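Local coordinates for protein carbohydrate binding module E1 (Uncultured bacterium, PDB 5KLE) that binds beta-1,4-linked glucose chains such as cellopentaose, and so probably anchors a carbohydrate-active enzyme to cellulose, at residues G38-G43 against Y52-G57. Residues are numbered along the deposited sequence; the frame is centred on the assembly and turned at random.
Sequences GTLQIG and YNITSG
Leu-40 and Ile-54, with Ile-42 and Tyr-52 two residues along each strand, meet in the buried interior of a beta-sandwich. Strand 40-44 belongs to the four-stranded antiparallel sheet and strand 50-54 to the mixed sheet facing it; no hydrogen bond joins the two segments, whose CA atoms stand 9.7 Å apart at Ile-42 and Tyr-52 and 11.0 Å apart at Leu-40 and Ile-54. Branched aliphatic chains and one long aromatic suit that gap. Leu-40 and Ile-54 span it tip to tip, CD2 of Leu-40 lying 3.7 Å from CD1 of Ile-54. The isoleucine reaches this far because CG1 lies opposite the carbonyl carbon (chi1 -64°) and CD1 continues the chain fully extended (chi2 178°).

Ile-42 and Tyr-52 instead pass alongside each other in opposite directions. CD1 of Ile-42 sits 4.2 Å above the plane of the tyrosine ring, displaced toward its rim, and CG2, the other branch, lies over the same face at the phenol end, 3.8 Å from OH of Tyr-52 and 3.9 Å from its CZ. Ring carbons thus join the apolar core, and the hydroxyl finds a polar partner in Ser-50 OG. Val-92 of strand 90-96 touches both Ile-42 and Tyr-52.

Gln-41 points out of this core, on the face of its sheet where Trp-68 and Trp-97, both of the glycan site, touch its side chain. Its OE1 hydrogen-bonds to Thr-70, and its NE2 donates to Thr-39 O at 3.1 Å, approaching from above the carbonyl plane with a bent N-H...O angle of 139°.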
ATOM      1  N   GLY A  38      -4.801  13.585  -7.523  1.00 19.67           N
ATOM      2  CA  GLY A  38      -5.996  12.833  -7.227  1.00 18.01           C
ATOM      3  C   GLY A  38      -5.971  12.127  -5.884  1.00 18.38           C
ATOM      4  O   GLY A  38      -5.253  12.514  -4.948  1.00 17.49           O
ATOM      5  N   THR A  39      -6.741  11.042  -5.812  1.00 14.17           N
ATOM      6  CA  THR A  39      -6.980  10.311  -4.571  1.00 12.73           C
ATOM      7  C   THR A  39      -6.436   8.893  -4.698  1.00 12.81           C
ATOM      8  O   THR A  39      -6.741   8.189  -5.673  1.00 14.15           O
ATOM      9  CB  THR A  39      -8.468  10.262  -4.226  1.00 13.00           C
ATOM     10  OG1 THR A  39      -8.959  11.607  -4.091  1.00 16.75           O
ATOM     11  CG2 THR A  39      -8.696   9.511  -2.928  1.00 17.28           C
ATOM     12  N   LEU A  40      -5.637   8.484  -3.710  1.00 11.63           N
ATOM     13  CA  LEU A  40      -5.030   7.142  -3.712  1.00 10.52           C
ATOM     14  C   LEU A  40      -6.096   6.047  -3.608  1.00 13.76           C
ATOM     15  O   LEU A  40      -7.077   6.181  -2.871  1.00 14.00           O
ATOM     16  CB  LEU A  40      -4.060   7.020  -2.526  1.00 10.33           C
ATOM     17  CG  LEU A  40      -3.400   5.659  -2.309  1.00 10.81           C
ATOM     18  CD1 LEU A  40      -2.347   5.454  -3.412  1.00 14.31           C
ATOM     19  CD2 LEU A  40      -2.726   5.572  -0.924  1.00 11.34           C
ATOM     20  N   GLN A  41      -5.885   4.949  -4.338  1.00 12.26           N
ATOM     21  CA  GLN A  41      -6.752   3.769  -4.327  1.00 10.17           C
ATOM     22  C   GLN A  41      -5.861   2.528  -4.177  1.00  9.50           C
ATOM     23  O   GLN A  41      -4.804   2.439  -4.825  1.00 11.81           O
ATOM     24  CB  GLN A  41      -7.510   3.673  -5.673  1.00 10.95           C
ATOM     25  CG  GLN A  41      -8.076   4.998  -6.190  1.00 12.16           C
ATOM     26  CD  GLN A  41      -9.310   5.494  -5.445  1.00 13.19           C
ATOM     27  OE1 GLN A  41     -10.080   4.691  -4.888  1.00 15.19           O
ATOM     28  NE2 GLN A  41      -9.546   6.803  -5.493  1.00 13.89           N
ATOM     29  N   ILE A  42      -6.269   1.579  -3.312  1.00  9.95           N
ATOM     30  CA  ILE A  42      -5.564   0.303  -3.085  1.00  9.67           C
ATOM     31  C   ILE A  42      -6.559  -0.808  -3.396  1.00 11.88           C
ATOM     32  O   ILE A  42      -7.646  -0.836  -2.800  1.00 13.64           O
ATOM     33  CB  ILE A  42      -5.035   0.159  -1.648  1.00  9.72           C
ATOM     34  CG1 ILE A  42      -4.069   1.307  -1.336  1.00 13.84           C
ATOM     35  CG2 ILE A  42      -4.416  -1.254  -1.485  1.00 11.72           C
ATOM     36  CD1 ILE A  42      -3.624   1.351   0.135  1.00 15.82           C
ATOM     37  N   GLY A  43      -6.209  -1.698  -4.332  1.00 10.60           N
ATOM     38  CA  GLY A  43      -7.139  -2.734  -4.795  1.00 11.04           C
ATOM     39  C   GLY A  43      -6.567  -4.137  -4.812  1.00 10.60           C
ATOM     40  O   GLY A  43      -5.415  -4.351  -5.201  1.00 11.70           O
ATOM     41  N   TYR A  52      -2.773  -1.462   6.115  1.00  9.06           N
ATOM     42  CA  TYR A  52      -1.646  -0.621   5.722  1.00  9.99           C
ATOM     43  C   TYR A  52      -1.532   0.627   6.586  1.00 11.24           C
ATOM     44  O   TYR A  52      -2.534   1.167   7.081  1.00 10.01           O
ATOM     45  CB  TYR A  52      -1.847  -0.072   4.277  1.00 13.27           C
ATOM     46  CG  TYR A  52      -2.212  -1.146   3.263  1.00  9.64           C
ATOM     47  CD1 TYR A  52      -1.231  -1.729   2.436  1.00  9.96           C
ATOM     48  CD2 TYR A  52      -3.529  -1.648   3.184  1.00  8.16           C
ATOM     49  CE1 TYR A  52      -1.558  -2.744   1.540  1.00  9.64           C
ATOM     50  CE2 TYR A  52      -3.857  -2.701   2.292  1.00  8.86           C
ATOM     51  CZ  TYR A  52      -2.860  -3.205   1.448  1.00  9.10           C
ATOM     52  OH  TYR A  52      -3.158  -4.252   0.571  1.00 10.46           O
ATOM     53  N   ASN A  53      -0.305   1.104   6.727  1.00 10.54           N
ATOM     54  CA  ASN A  53      -0.006   2.429   7.286  1.00 10.12           C
ATOM     55  C   ASN A  53       0.847   3.197   6.286  1.00 11.73           C
ATOM     56  O   ASN A  53       1.852   2.664   5.795  1.00 12.20           O
ATOM     57  CB  ASN A  53       0.825   2.349   8.579  1.00 10.84           C
ATOM     58  CG  ASN A  53       0.064   1.769   9.759  1.00 11.88           C
ATOM     59  OD1 ASN A  53      -1.162   1.804   9.800  1.00 14.20           O
ATOM     60  ND2 ASN A  53       0.807   1.269  10.766  1.00 15.24           N
ATOM     61  N   ILE A  54       0.491   4.461   6.021  1.00  9.99           N
ATOM     62  CA  ILE A  54       1.288   5.324   5.143  1.00  9.68           C
ATOM     63  C   ILE A  54       2.191   6.182   6.015  1.00 10.74           C
ATOM     64  O   ILE A  54       1.713   6.830   6.963  1.00 11.15           O
ATOM     65  CB  ILE A  54       0.384   6.217   4.274  1.00 10.98           C
ATOM     66  CG1 ILE A  54      -0.447   5.345   3.344  1.00 11.33           C
ATOM     67  CG2 ILE A  54       1.220   7.250   3.506  1.00 11.45           C
ATOM     68  CD1 ILE A  54      -1.423   6.105   2.448  1.00 14.17           C
ATOM     69  N   THR A  55       3.494   6.200   5.715  1.00 11.31           N
ATOM     70  CA  THR A  55       4.421   6.963   6.564  1.00 10.81           C
ATOM     71  C   THR A  55       4.053   8.441   6.542  1.00 12.82           C
ATOM     72  O   THR A  55       3.867   9.036   5.478  1.00 13.02           O
ATOM     73  CB  THR A  55       5.851   6.747   6.094  1.00 13.46           C
ATOM     74  OG1 THR A  55       6.085   5.330   6.129  1.00 16.52           O
ATOM     75  CG2 THR A  55       6.867   7.457   7.043  1.00 15.00           C
ATOM     76  N   SER A  56       3.883   9.009   7.734  1.00 13.29           N
ATOM     77  CA  SER A  56       3.478  10.411   7.905  1.00 12.10           C
ATOM     78  C   SER A  56       2.128  10.703   7.282  1.00 14.76           C
ATOM     79  O   SER A  56       1.820  11.867   6.984  1.00 15.35           O
ATOM     80  CB  SER A  56       4.533  11.379   7.376  1.00 13.76           C
ATOM     81  OG  SER A  56       5.785  11.169   8.011  1.00 19.20           O
ATOM     82  N   GLY A  57       1.285   9.679   7.151  1.00 13.73           N
ATOM     83  CA  GLY A  57      -0.017   9.844   6.537  1.00 12.86           C
ATOM     84  C   GLY A  57      -1.040   8.904   7.139  1.00 11.66           C
ATOM     85  O   GLY A  57      -0.894   8.445   8.277  1.00 13.85           O
TER